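Leucine aminopeptidase (PDB 5GNE) is a zinc aminopeptidase of the M28 family that probably removes residues one at a time from the N termini of peptides, using a two-zinc site. Local coordinates at residues Y247-F252 and V319-E324; N57-E62 and C311-S316; K260-L265 and F326-P331. One frame throughout, in Å; residues are numbered along the deposited sequence.

Following the chain from its N terminus, residues 57-62, which include edge strand 59-60 of the small antiparallel sheet, come first. Contact 2 joins them to the disulfide loop 311-316, bridging a separation of 249 residues. Much later the chain reaches helix 243-254 and strand 259-264. Contact 1 ties that helix to helix 318-323 across a separation of 67; contact 3 pairs that strand with strand 328-332 across 61. The segments alternate, so all three loops cross. Contacts 1 and 3 lie within the peptidase domain, with Trp321 packed on Val262 and Thr328. Contact 2 joins the N-terminal region to that domain. Ser316 reaches Gln264 between contacts 2 and 3.

Contact 1 of 3, residues Y247-F252 and V319-E324; sequences YVVQDF and VNWTNE
Val249 of helix 243-254 packs on Trp321 of helix 318-323 where two helices of the M28 peptidase domain meet. The two short axes are 9.4 Å apart and cross at -36°. Val249 uses its methyls separately. CG2, placed beside the backbone N, sits over the face of the indole, 3.6 Å from Trp321 CD2, in a CH-pi contact. CG1, anti to the backbone N, meets Glu324 CG at 3.6 Å. The far edge of the indole is turned to Phe252. Trp321 CH2 stands over the centre of the Phe252 ring, a T-shaped pair with planes at 76°. The indole is also held from outside, since Trp321 NE1 is hydrogen-bonded to Tyr235 OH. The same methyl, Val249 CG2, also touches Asn320 CB at 3.9 Å. Asn320 OD1 is hydrogen-bonded to Tyr64 OH and Asn320 ND2 to Ser245 OG. Just past the end of helix 318-323, Glu324 takes a hydrogen bond from Gln250. The Gln250 side chain starts away from the other helix, and its bend at chi2 (-60°) brings the amide back. Gln250 NE2 donates to Glu324 OE2 at 2.6 Å in a bent bond, with the oxygen in the amide plane but the donor well above the carboxylate plane.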
ATOM      1  N   TYR A 247      -4.216   7.973  -7.889  1.00 39.74           N
ATOM      2  CA  TYR A 247      -4.455   9.385  -7.612  1.00 44.81           C
ATOM      3  C   TYR A 247      -3.444   9.989  -6.649  1.00 47.92           C
ATOM      4  O   TYR A 247      -2.975  11.098  -6.878  1.00 48.30           O
ATOM      5  CB  TYR A 247      -5.877   9.575  -7.094  1.00 39.51           C
ATOM      6  CG  TYR A 247      -6.873   9.410  -8.208  1.00 48.01           C
ATOM      7  CD1 TYR A 247      -6.812  10.242  -9.330  1.00 47.67           C
ATOM      8  CD2 TYR A 247      -7.862   8.440  -8.161  1.00 42.72           C
ATOM      9  CE1 TYR A 247      -7.717  10.115 -10.365  1.00 47.46           C
ATOM     10  CE2 TYR A 247      -8.769   8.308  -9.192  1.00 52.09           C
ATOM     11  CZ  TYR A 247      -8.690   9.151 -10.292  1.00 55.22           C
ATOM     12  OH  TYR A 247      -9.583   9.032 -11.323  1.00 68.48           O
ATOM     13  N   VAL A 248      -3.100   9.263  -5.584  1.00 44.46           N
ATOM     14  CA  VAL A 248      -2.125   9.792  -4.638  1.00 40.65           C
ATOM     15  C   VAL A 248      -0.759  10.057  -5.311  1.00 41.09           C
ATOM     16  O   VAL A 248      -0.128  11.095  -5.064  1.00 47.63           O
ATOM     17  CB  VAL A 248      -1.951   8.870  -3.424  1.00 31.67           C
ATOM     18  CG1 VAL A 248      -0.814   9.360  -2.555  1.00 26.81           C
ATOM     19  CG2 VAL A 248      -3.236   8.825  -2.616  1.00 29.29           C
ATOM     20  N   VAL A 249      -0.276   9.120  -6.115  1.00 34.91           N
ATOM     21  CA  VAL A 249       1.013   9.312  -6.767  1.00 39.32           C
ATOM     22  C   VAL A 249       0.967  10.505  -7.728  1.00 47.82           C
ATOM     23  O   VAL A 249       1.892  11.337  -7.775  1.00 52.72           O
ATOM     24  CB  VAL A 249       1.470   8.048  -7.524  1.00 31.07           C
ATOM     25  CG1 VAL A 249       2.767   8.329  -8.216  1.00 28.12           C
ATOM     26  CG2 VAL A 249       1.675   6.918  -6.523  1.00 30.08           C
ATOM     27  N   GLN A 250      -0.131  10.610  -8.462  1.00 44.40           N
ATOM     28  CA  GLN A 250      -0.354  11.758  -9.322  1.00 53.25           C
ATOM     29  C   GLN A 250      -0.355  13.057  -8.488  1.00 53.59           C
ATOM     30  O   GLN A 250       0.206  14.072  -8.921  1.00 57.44           O
ATOM     31  CB  GLN A 250      -1.660  11.591 -10.109  1.00 43.79           C
ATOM     32  CG  GLN A 250      -1.601  10.424 -11.092  1.00 55.22           C
ATOM     33  CD  GLN A 250      -0.486  10.569 -12.132  1.00 64.48           C
ATOM     34  OE1 GLN A 250      -0.407  11.577 -12.841  1.00 83.55           O
ATOM     35  NE2 GLN A 250       0.377   9.557 -12.228  1.00 55.82           N
ATOM     36  N   ASP A 251      -0.961  13.023  -7.305  1.00 43.52           N
ATOM     37  CA  ASP A 251      -0.986  14.211  -6.448  1.00 44.52           C
ATOM     38  C   ASP A 251       0.425  14.605  -5.987  1.00 49.82           C
ATOM     39  O   ASP A 251       0.772  15.794  -5.977  1.00 54.08           O
ATOM     40  CB  ASP A 251      -1.891  13.977  -5.241  1.00 46.00           C
ATOM     41  CG  ASP A 251      -2.108  15.234  -4.417  1.00 61.02           C
ATOM     42  OD1 ASP A 251      -2.904  16.086  -4.872  1.00 67.38           O
ATOM     43  OD2 ASP A 251      -1.532  15.364  -3.310  1.00 60.79           O
ATOM     44  N   PHE A 252       1.262  13.613  -5.680  1.00 49.48           N
ATOM     45  CA  PHE A 252       2.658  13.878  -5.345  1.00 45.08           C
ATOM     46  C   PHE A 252       3.421  14.456  -6.555  1.00 53.23           C
ATOM     47  O   PHE A 252       4.328  15.281  -6.416  1.00 46.69           O
ATOM     48  CB  PHE A 252       3.352  12.588  -4.898  1.00 37.31           C
ATOM     49  CG  PHE A 252       3.264  12.327  -3.419  1.00 34.40           C
ATOM     50  CD1 PHE A 252       2.058  11.948  -2.843  1.00 28.88           C
ATOM     51  CD2 PHE A 252       4.380  12.472  -2.604  1.00 29.08           C
ATOM     52  CE1 PHE A 252       1.971  11.709  -1.476  1.00 36.21           C
ATOM     53  CE2 PHE A 252       4.293  12.244  -1.231  1.00 32.05           C
ATOM     54  CZ  PHE A 252       3.082  11.861  -0.670  1.00 32.85           C
ATOM     55  N   VAL A 319       3.150  -0.576  -6.955  1.00 33.54           N
ATOM     56  CA  VAL A 319       3.164  -0.552  -8.422  1.00 34.22           C
ATOM     57  C   VAL A 319       2.943   0.847  -8.991  1.00 36.08           C
ATOM     58  O   VAL A 319       3.596   1.234  -9.962  1.00 38.99           O
ATOM     59  CB  VAL A 319       2.120  -1.557  -8.975  1.00 44.91           C
ATOM     60  CG1 VAL A 319       1.790  -1.305 -10.431  1.00 29.30           C
ATOM     61  CG2 VAL A 319       2.649  -2.982  -8.788  1.00 29.62           C
ATOM     62  N   ASN A 320       2.022   1.607  -8.424  1.00 31.05           N
ATOM     63  CA  ASN A 320       1.828   2.977  -8.894  1.00 42.42           C
ATOM     64  C   ASN A 320       3.053   3.872  -8.649  1.00 52.35           C
ATOM     65  O   ASN A 320       3.405   4.720  -9.482  1.00 50.87           O
ATOM     66  CB  ASN A 320       0.579   3.566  -8.282  1.00 26.57           C
ATOM     67  CG  ASN A 320      -0.683   3.021  -8.933  1.00 33.88           C
ATOM     68  OD1 ASN A 320      -0.767   2.940 -10.155  1.00 33.26           O
ATOM     69  ND2 ASN A 320      -1.655   2.604  -8.119  1.00 34.71           N
ATOM     70  N   TRP A 321       3.730   3.667  -7.527  1.00 39.27           N
ATOM     71  CA  TRP A 321       4.962   4.405  -7.310  1.00 33.43           C
ATOM     72  C   TRP A 321       6.069   4.007  -8.315  1.00 43.36           C
ATOM     73  O   TRP A 321       6.694   4.883  -8.920  1.00 40.32           O
ATOM     74  CB  TRP A 321       5.454   4.217  -5.858  1.00 30.52           C
ATOM     75  CG  TRP A 321       4.565   4.868  -4.839  1.00 36.83           C
ATOM     76  CD1 TRP A 321       3.577   4.262  -4.126  1.00 30.96           C
ATOM     77  CD2 TRP A 321       4.540   6.272  -4.447  1.00 34.70           C
ATOM     78  NE1 TRP A 321       2.946   5.187  -3.295  1.00 31.06           N
ATOM     79  CE2 TRP A 321       3.521   6.417  -3.466  1.00 26.72           C
ATOM     80  CE3 TRP A 321       5.292   7.397  -4.810  1.00 31.02           C
ATOM     81  CZ2 TRP A 321       3.226   7.642  -2.855  1.00 25.81           C
ATOM     82  CZ3 TRP A 321       4.995   8.641  -4.193  1.00 33.56           C
ATOM     83  CH2 TRP A 321       3.971   8.745  -3.233  1.00 36.92           C
ATOM     84  N   THR A 322       6.351   2.712  -8.474  1.00 38.10           N
ATOM     85  CA  THR A 322       7.446   2.353  -9.345  1.00 42.24           C
ATOM     86  C   THR A 322       7.116   2.734 -10.796  1.00 46.95           C
ATOM     87  O   THR A 322       8.005   3.114 -11.536  1.00 40.44           O
ATOM     88  CB  THR A 322       7.860   0.875  -9.239  1.00 55.10           C
ATOM     89  OG1 THR A 322       7.210   0.082 -10.233  1.00 70.22           O
ATOM     90  CG2 THR A 322       7.548   0.349  -7.892  1.00 35.83           C
ATOM     91  N   ASN A 323       5.851   2.656 -11.199  1.00 46.80           N
ATOM     92  CA  ASN A 323       5.489   3.105 -12.548  1.00 43.64           C
ATOM     93  C   ASN A 323       5.831   4.558 -12.806  1.00 47.50           C
ATOM     94  O   ASN A 323       6.019   4.937 -13.955  1.00 48.28           O
ATOM     95  CB  ASN A 323       3.991   2.930 -12.812  1.00 38.82           C
ATOM     96  CG  ASN A 323       3.642   1.522 -13.178  1.00 37.68           C
ATOM     97  OD1 ASN A 323       4.515   0.760 -13.493  1.00 42.73           O
ATOM     98  ND2 ASN A 323       2.367   1.172 -13.141  1.00 35.90           N
ATOM     99  N   GLU A 324       5.958   5.357 -11.750  1.00 40.08           N
ATOM    100  CA  GLU A 324       6.232   6.779 -11.922  1.00 35.84           C
ATOM    101  C   GLU A 324       7.643   7.151 -11.522  1.00 45.31           C
ATOM    102  O   GLU A 324       7.939   8.325 -11.272  1.00 45.78           O
ATOM    103  CB  GLU A 324       5.234   7.624 -11.116  1.00 37.74           C
ATOM    104  CG  GLU A 324       3.814   7.541 -11.620  1.00 51.31           C
ATOM    105  CD  GLU A 324       3.594   8.266 -12.957  1.00 59.09           C
ATOM    106  OE1 GLU A 324       4.569   8.696 -13.601  1.00 49.83           O
ATOM    107  OE2 GLU A 324       2.420   8.423 -13.354  1.00 64.93           O
TER

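Contact 2 of 3, residues N57-E62 and C311-S316; sequences NYLNAE and CGYACS
Asn57 and Ala314 meet where the chain leading into edge strand 59-60 of the small antiparallel sheet packs on the disulfide loop of the M28 peptidase domain. That loop runs from strand 306-309 to helix 318-323, and the bond Cys311 SG - Cys315 SG closes a tight ring within it. Two hydrogen bonds cross the contact. Asn57 ND2 donates to Ala314 O at 2.9 Å. This bond is fairly straight (157°), and the oxygen lies close to the amide plane. The CG of Asn57 is anti to its backbone N (chi1 -164°), which swings the amide to the Ala314 carbonyl. The second bond, Asn57 N to Tyr313 O at 3.3 Å, is weak. Asn57 OD1 turns back on its own chain and takes a weak bond from Tyr58 N. The Asn57 amide thus bonds the loop with its N-H and its own chain, weakly, with its oxygen.

Van der Waals contacts follow. Ala314 CB points into the other segment and lies 3.5 Å from Tyr58 O. Its apolar partner is Leu59 CB at 4.2 Å. Leu59 CB also makes an apolar contact with Tyr313, and the two side chains cross at about a right angle. Tyr313 CD2, at the edge of its ring, lies 3.5 Å from Asn57 O.

The metal centre is near. The Asn57 side chain is about 7 Å from a bound zinc ion, and Ser316 OG is hydrogen-bonded to the zinc ligand Asp266. The Tyr313 hydroxyl is bonded to Leu82 O, and Leu59 CD2 rests 3.5 Å from Tyr313 OH.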
ATOM      1  N   ASN A  57      -4.053  -9.305 -11.050  1.00 49.26           N
ATOM      2  CA  ASN A  57      -4.902  -8.167 -10.791  1.00 42.30           C
ATOM      3  C   ASN A  57      -4.911  -7.256 -12.013  1.00 41.54           C
ATOM      4  O   ASN A  57      -4.199  -7.506 -12.962  1.00 39.46           O
ATOM      5  CB  ASN A  57      -4.413  -7.427  -9.547  1.00 39.33           C
ATOM      6  CG  ASN A  57      -5.445  -6.488  -8.999  1.00 39.62           C
ATOM      7  OD1 ASN A  57      -6.637  -6.671  -9.226  1.00 42.37           O
ATOM      8  ND2 ASN A  57      -4.999  -5.477  -8.268  1.00 45.06           N
ATOM      9  N   TYR A  58      -5.723  -6.208 -11.986  1.00 38.65           N
ATOM     10  CA  TYR A  58      -5.728  -5.231 -13.064  1.00 46.52           C
ATOM     11  C   TYR A  58      -5.329  -3.843 -12.579  1.00 42.49           C
ATOM     12  O   TYR A  58      -5.374  -3.547 -11.392  1.00 43.68           O
ATOM     13  CB  TYR A  58      -7.108  -5.155 -13.705  1.00 39.46           C
ATOM     14  CG  TYR A  58      -8.168  -4.560 -12.813  1.00 40.05           C
ATOM     15  CD1 TYR A  58      -8.765  -5.318 -11.807  1.00 32.77           C
ATOM     16  CD2 TYR A  58      -8.626  -3.289 -13.029  1.00 30.69           C
ATOM     17  CE1 TYR A  58      -9.748  -4.794 -11.019  1.00 32.37           C
ATOM     18  CE2 TYR A  58      -9.629  -2.750 -12.248  1.00 33.30           C
ATOM     19  CZ  TYR A  58     -10.185  -3.500 -11.254  1.00 42.24           C
ATOM     20  OH  TYR A  58     -11.177  -2.946 -10.480  1.00 46.65           O
ATOM     21  N   LEU A  59      -4.926  -2.998 -13.512  1.00 41.86           N
ATOM     22  CA  LEU A  59      -4.543  -1.639 -13.170  1.00 36.24           C
ATOM     23  C   LEU A  59      -5.565  -0.677 -13.756  1.00 33.64           C
ATOM     24  O   LEU A  59      -5.830  -0.715 -14.944  1.00 34.39           O
ATOM     25  CB  LEU A  59      -3.155  -1.337 -13.719  1.00 34.99           C
ATOM     26  CG  LEU A  59      -2.550   0.048 -13.459  1.00 39.25           C
ATOM     27  CD1 LEU A  59      -2.255   0.268 -11.962  1.00 30.04           C
ATOM     28  CD2 LEU A  59      -1.302   0.221 -14.317  1.00 35.82           C
ATOM     29  N   ASN A  60      -6.168   0.172 -12.945  1.00 37.49           N
ATOM     30  CA  ASN A  60      -7.022   1.182 -13.530  1.00 37.14           C
ATOM     31  C   ASN A  60      -6.169   2.308 -14.075  1.00 32.13           C
ATOM     32  O   ASN A  60      -5.391   2.891 -13.350  1.00 39.33           O
ATOM     33  CB  ASN A  60      -8.031   1.724 -12.529  1.00 30.67           C
ATOM     34  CG  ASN A  60      -9.100   2.571 -13.204  1.00 35.43           C
ATOM     35  OD1 ASN A  60      -8.786   3.478 -13.970  1.00 40.92           O
ATOM     36  ND2 ASN A  60     -10.357   2.260 -12.953  1.00 41.49           N
ATOM     37  N   ALA A  61      -6.348   2.628 -15.350  1.00 34.99           N
ATOM     38  CA  ALA A  61      -5.479   3.599 -16.019  1.00 33.80           C
ATOM     39  C   ALA A  61      -5.868   5.038 -15.746  1.00 42.24           C
ATOM     40  O   ALA A  61      -5.061   5.939 -15.987  1.00 39.56           O
ATOM     41  CB  ALA A  61      -5.476   3.375 -17.489  1.00 36.20           C
ATOM     42  N   GLU A  62      -7.086   5.261 -15.260  1.00 31.28           N
ATOM     43  CA  GLU A  62      -7.575   6.629 -15.099  1.00 39.86           C
ATOM     44  C   GLU A  62      -6.607   7.614 -14.430  1.00 40.15           C
ATOM     45  O   GLU A  62      -6.500   8.743 -14.874  1.00 50.89           O
ATOM     46  CB  GLU A  62      -8.912   6.639 -14.359  1.00 42.32           C
ATOM     47  CG  GLU A  62      -9.597   7.987 -14.471  1.00 77.61           C
ATOM     48  CD  GLU A  62     -10.977   8.011 -13.834  1.00109.10           C
ATOM     49  OE1 GLU A  62     -11.117   8.461 -12.674  1.00117.59           O
ATOM     50  OE2 GLU A  62     -11.936   7.612 -14.525  1.00117.30           O
ATOM     51  N   CYS A 311       5.104 -11.641  -7.138  1.00 68.81           N
ATOM     52  CA  CYS A 311       3.696 -11.239  -7.202  1.00 65.54           C
ATOM     53  C   CYS A 311       3.182 -11.214  -8.635  1.00 67.11           C
ATOM     54  O   CYS A 311       3.956 -11.121  -9.579  1.00 73.62           O
ATOM     55  CB  CYS A 311       3.482  -9.851  -6.558  1.00 60.93           C
ATOM     56  SG  CYS A 311       1.748  -9.546  -6.181  1.00157.59           S
ATOM     57  N   GLY A 312       1.867 -11.295  -8.786  1.00 69.70           N
ATOM     58  CA  GLY A 312       1.222 -11.055 -10.065  1.00 77.01           C
ATOM     59  C   GLY A 312       1.307  -9.593 -10.508  1.00 65.00           C
ATOM     60  O   GLY A 312       1.863  -8.735  -9.812  1.00 53.95           O
ATOM     61  N   TYR A 313       0.725  -9.315 -11.669  1.00 49.98           N
ATOM     62  CA  TYR A 313       0.613  -7.961 -12.202  1.00 43.87           C
ATOM     63  C   TYR A 313      -0.246  -7.069 -11.306  1.00 44.40           C
ATOM     64  O   TYR A 313      -1.242  -7.531 -10.750  1.00 53.23           O
ATOM     65  CB  TYR A 313       0.011  -8.006 -13.621  1.00 47.13           C
ATOM     66  CG  TYR A 313      -0.174  -6.639 -14.233  1.00 46.46           C
ATOM     67  CD1 TYR A 313       0.916  -5.812 -14.439  1.00 45.58           C
ATOM     68  CD2 TYR A 313      -1.435  -6.161 -14.560  1.00 37.59           C
ATOM     69  CE1 TYR A 313       0.768  -4.555 -14.959  1.00 52.10           C
ATOM     70  CE2 TYR A 313      -1.596  -4.906 -15.091  1.00 47.11           C
ATOM     71  CZ  TYR A 313      -0.486  -4.106 -15.286  1.00 46.46           C
ATOM     72  OH  TYR A 313      -0.610  -2.856 -15.809  1.00 52.28           O
ATOM     73  N   ALA A 314       0.124  -5.796 -11.186  1.00 48.02           N
ATOM     74  CA  ALA A 314      -0.680  -4.801 -10.447  1.00 46.23           C
ATOM     75  C   ALA A 314      -0.988  -5.346  -9.058  1.00 43.06           C
ATOM     76  O   ALA A 314      -2.110  -5.305  -8.556  1.00 39.08           O
ATOM     77  CB  ALA A 314      -1.956  -4.468 -11.194  1.00 34.84           C
ATOM     78  N   CYS A 315       0.055  -5.891  -8.477  1.00 40.60           N
ATOM     79  CA  CYS A 315       0.011  -6.576  -7.214  1.00 45.44           C
ATOM     80  C   CYS A 315      -0.533  -5.716  -6.075  1.00 50.31           C
ATOM     81  O   CYS A 315      -1.435  -6.133  -5.327  1.00 46.20           O
ATOM     82  CB  CYS A 315       1.417  -7.039  -6.902  1.00 47.25           C
ATOM     83  SG  CYS A 315       1.559  -7.799  -5.171  1.00 63.75           S
ATOM     84  N   SER A 316      -0.000  -4.506  -5.946  1.00 39.06           N
ATOM     85  CA  SER A 316      -0.410  -3.661  -4.846  1.00 35.90           C
ATOM     86  C   SER A 316       0.055  -2.241  -5.092  1.00 33.29           C
ATOM     87  O   SER A 316       0.687  -1.971  -6.118  1.00 41.05           O
ATOM     88  CB  SER A 316       0.149  -4.202  -3.528  1.00 37.92           C
ATOM     89  OG  SER A 316      -0.474  -3.568  -2.427  1.00 46.21           O
TER

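Contact 3 of 3, residues K260-L265 and F326-P331; sequences KAVMQL and FKTTYP. With SO4 (sulfate ion), chain E.
Val262 and Thr328, with Met263 and Thr329 beside them, are bridged as parallel strands. The backbone does most of the joining. Thr329 N donates to Val262 O at 2.7 Å, and Gln264 N to Thr329 O at 3.0 Å. Val262 N also bonds to Lys327 O, but weakly. The side chains of Val262 and Thr328 share one face of the sheet, and those of Met263 and Thr329 the other. Beyond the two bridges, the side chains of Gln264 and Tyr330 lie side by side and point the same way. Gln264 CG sits over one face of the Tyr330 ring, off its centre. Both residues carry CG anti to the backbone N (chi1 173° and 179°), which gives them this shared direction. Pro331 CD touches Met263 CG at 4.0 Å, and Pro331 CG meets Leu265 CD2 at 4.1 Å.

The next shell fixes the polar ends. Gln264 NE2 is hydrogen-bonded to Ser316 and Asp317, Tyr330 OH to Asp266 O, and Thr329 OG1 to Thr294. Helix 318-323 covers the Val262 face; helices 288-302 and 355-373 cover the Met263 face. Lys260 NZ is weakly bonded to a sulfate, probably from the crystallisation liquor, that is also hydrogen-bonded to Glu184 N and Arg228 NH2. The pair belongs to the central mixed sheet, packed between helices, of the M28 alpha/beta fold. Strand 259-264 leads straight to the zinc ligand Asp266.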
ATOM      1  N   LYS A 260      12.276   9.986  -1.781  1.00 46.46           N
ATOM      2  CA  LYS A 260      13.465   9.144  -1.842  1.00 43.53           C
ATOM      3  C   LYS A 260      13.160   7.660  -1.688  1.00 47.12           C
ATOM      4  O   LYS A 260      13.942   6.824  -2.105  1.00 46.88           O
ATOM      5  CB  LYS A 260      14.404   9.598  -0.703  1.00 56.42           C
ATOM      6  CG  LYS A 260      15.762   8.896  -0.587  1.00 59.31           C
ATOM      7  CD  LYS A 260      16.435   9.283   0.735  1.00 54.67           C
ATOM      8  CE  LYS A 260      17.935   9.082   0.677  1.00 52.23           C
ATOM      9  NZ  LYS A 260      18.636  10.209   0.030  1.00 71.33           N
ATOM     10  N   ALA A 261      12.031   7.331  -1.066  1.00 45.63           N
ATOM     11  CA  ALA A 261      11.753   5.950  -0.674  1.00 35.23           C
ATOM     12  C   ALA A 261      10.322   5.730  -0.259  1.00 35.37           C
ATOM     13  O   ALA A 261       9.739   6.545   0.456  1.00 39.02           O
ATOM     14  CB  ALA A 261      12.654   5.520   0.473  1.00 36.86           C
ATOM     15  N   VAL A 262       9.795   4.589  -0.676  1.00 33.95           N
ATOM     16  CA  VAL A 262       8.421   4.211  -0.420  1.00 35.85           C
ATOM     17  C   VAL A 262       8.352   2.765   0.104  1.00 33.58           C
ATOM     18  O   VAL A 262       8.920   1.830  -0.489  1.00 38.44           O
ATOM     19  CB  VAL A 262       7.556   4.362  -1.706  1.00 40.32           C
ATOM     20  CG1 VAL A 262       6.090   3.978  -1.414  1.00 30.98           C
ATOM     21  CG2 VAL A 262       7.633   5.790  -2.245  1.00 28.58           C
ATOM     22  N   MET A 263       7.662   2.606   1.233  1.00 37.64           N
ATOM     23  CA  MET A 263       7.333   1.303   1.815  1.00 31.83           C
ATOM     24  C   MET A 263       5.854   1.017   1.701  1.00 37.78           C
ATOM     25  O   MET A 263       5.030   1.853   2.043  1.00 33.81           O
ATOM     26  CB  MET A 263       7.701   1.246   3.278  1.00 32.02           C
ATOM     27  CG  MET A 263       7.357  -0.119   3.985  1.00 41.35           C
ATOM     28  SD  MET A 263       7.981  -0.201   5.627  1.00 97.58           S
ATOM     29  CE  MET A 263       9.569  -0.762   5.265  1.00 28.32           C
ATOM     30  N   GLN A 264       5.530  -0.175   1.203  1.00 32.27           N
ATOM     31  CA  GLN A 264       4.147  -0.622   1.118  1.00 31.79           C
ATOM     32  C   GLN A 264       3.896  -1.723   2.100  1.00 39.02           C
ATOM     33  O   GLN A 264       4.623  -2.736   2.138  1.00 38.94           O
ATOM     34  CB  GLN A 264       3.806  -1.095  -0.288  1.00 30.49           C
ATOM     35  CG  GLN A 264       2.449  -1.730  -0.427  1.00 33.02           C
ATOM     36  CD  GLN A 264       1.277  -0.780  -0.326  1.00 38.62           C
ATOM     37  OE1 GLN A 264       1.437   0.419  -0.092  1.00 41.49           O
ATOM     38  NE2 GLN A 264       0.061  -1.331  -0.508  1.00 37.23           N
ATOM     39  N   LEU A 265       2.850  -1.530   2.887  1.00 42.65           N
ATOM     40  CA  LEU A 265       2.426  -2.501   3.868  1.00 29.47           C
ATOM     41  C   LEU A 265       1.089  -3.067   3.447  1.00 35.20           C
ATOM     42  O   LEU A 265       0.050  -2.467   3.701  1.00 43.26           O
ATOM     43  CB  LEU A 265       2.329  -1.841   5.237  1.00 31.94           C
ATOM     44  CG  LEU A 265       3.685  -1.356   5.777  1.00 36.37           C
ATOM     45  CD1 LEU A 265       3.500  -0.390   6.930  1.00 40.54           C
ATOM     46  CD2 LEU A 265       4.543  -2.562   6.228  1.00 28.74           C
ATOM     47  N   PHE A 326       9.423   6.180  -8.807  1.00 34.47           N
ATOM     48  CA  PHE A 326       9.792   6.221  -7.401  1.00 42.56           C
ATOM     49  C   PHE A 326      10.318   4.902  -6.885  1.00 40.47           C
ATOM     50  O   PHE A 326       9.870   3.852  -7.323  1.00 56.00           O
ATOM     51  CB  PHE A 326       8.612   6.639  -6.557  1.00 40.99           C
ATOM     52  CG  PHE A 326       8.081   7.997  -6.896  1.00 39.89           C
ATOM     53  CD1 PHE A 326       8.644   9.126  -6.356  1.00 41.30           C
ATOM     54  CD2 PHE A 326       6.984   8.128  -7.709  1.00 45.41           C
ATOM     55  CE1 PHE A 326       8.125  10.365  -6.630  1.00 44.53           C
ATOM     56  CE2 PHE A 326       6.454   9.366  -7.989  1.00 49.21           C
ATOM     57  CZ  PHE A 326       7.033  10.494  -7.450  1.00 44.83           C
ATOM     58  N   LYS A 327      11.283   4.960  -5.969  1.00 48.25           N
ATOM     59  CA  LYS A 327      11.866   3.757  -5.369  1.00 40.89           C
ATOM     60  C   LYS A 327      10.978   3.169  -4.291  1.00 41.39           C
ATOM     61  O   LYS A 327      10.485   3.847  -3.410  1.00 54.90           O
ATOM     62  CB  LYS A 327      13.250   4.051  -4.813  1.00 41.50           C
ATOM     63  CG  LYS A 327      14.274   4.325  -5.914  1.00 48.37           C
ATOM     64  CD  LYS A 327      15.613   4.712  -5.326  1.00 53.09           C
ATOM     65  CE  LYS A 327      16.678   4.856  -6.379  1.00 52.54           C
ATOM     66  NZ  LYS A 327      18.007   4.885  -5.724  1.00 60.06           N
ATOM     67  N   THR A 328      10.849   1.865  -4.333  1.00 40.62           N
ATOM     68  CA  THR A 328       9.790   1.159  -3.668  1.00 34.99           C
ATOM     69  C   THR A 328      10.291  -0.100  -2.998  1.00 39.44           C
ATOM     70  O   THR A 328      11.120  -0.800  -3.544  1.00 53.57           O
ATOM     71  CB  THR A 328       8.709   0.849  -4.719  1.00 44.09           C
ATOM     72  OG1 THR A 328       7.711   1.882  -4.699  1.00 45.46           O
ATOM     73  CG2 THR A 328       8.068  -0.468  -4.520  1.00 49.41           C
ATOM     74  N   THR A 329       9.807  -0.374  -1.795  1.00 40.60           N
ATOM     75  CA  THR A 329      10.043  -1.673  -1.167  1.00 35.11           C
ATOM     76  C   THR A 329       8.756  -2.198  -0.520  1.00 37.61           C
ATOM     77  O   THR A 329       7.924  -1.415  -0.052  1.00 38.69           O
ATOM     78  CB  THR A 329      11.168  -1.603  -0.117  1.00 37.81           C
ATOM     79  OG1 THR A 329      11.391  -2.913   0.413  1.00 43.94           O
ATOM     80  CG2 THR A 329      10.793  -0.693   1.032  1.00 32.68           C
ATOM     81  N   TYR A 330       8.588  -3.514  -0.500  1.00 35.15           N
ATOM     82  CA  TYR A 330       7.337  -4.129  -0.046  1.00 39.88           C
ATOM     83  C   TYR A 330       7.573  -5.388   0.806  1.00 45.16           C
ATOM     84  O   TYR A 330       7.711  -6.485   0.274  1.00 50.90           O
ATOM     85  CB  TYR A 330       6.446  -4.428  -1.275  1.00 37.81           C
ATOM     86  CG  TYR A 330       5.096  -5.108  -1.039  1.00 35.48           C
ATOM     87  CD1 TYR A 330       4.517  -5.214   0.229  1.00 39.90           C
ATOM     88  CD2 TYR A 330       4.398  -5.639  -2.108  1.00 41.86           C
ATOM     89  CE1 TYR A 330       3.295  -5.859   0.409  1.00 34.07           C
ATOM     90  CE2 TYR A 330       3.180  -6.274  -1.940  1.00 31.93           C
ATOM     91  CZ  TYR A 330       2.640  -6.384  -0.687  1.00 36.29           C
ATOM     92  OH  TYR A 330       1.421  -7.005  -0.558  1.00 42.47           O
ATOM     93  N   PRO A 331       7.654  -5.230   2.139  1.00 46.24           N
ATOM     94  CA  PRO A 331       7.722  -6.421   3.010  1.00 39.45           C
ATOM     95  C   PRO A 331       6.340  -7.078   3.171  1.00 43.19           C
ATOM     96  O   PRO A 331       5.340  -6.374   3.365  1.00 42.23           O
ATOM     97  CB  PRO A 331       8.232  -5.852   4.339  1.00 35.08           C
ATOM     98  CG  PRO A 331       7.702  -4.437   4.360  1.00 31.88           C
ATOM     99  CD  PRO A 331       7.728  -3.970   2.910  1.00 34.39           C
TER
HETATM  100  S   SO4 E 403      18.328  14.722  -0.024  1.00116.65           S
HETATM  101  O1  SO4 E 403      18.927  15.406   1.124  1.00114.73           O
HETATM  102  O2  SO4 E 403      18.729  13.312  -0.054  1.00110.36           O
HETATM  103  O3  SO4 E 403      16.876  14.824   0.053  1.00112.24           O
HETATM  104  O4  SO4 E 403      18.773  15.386  -1.247  1.00127.82           O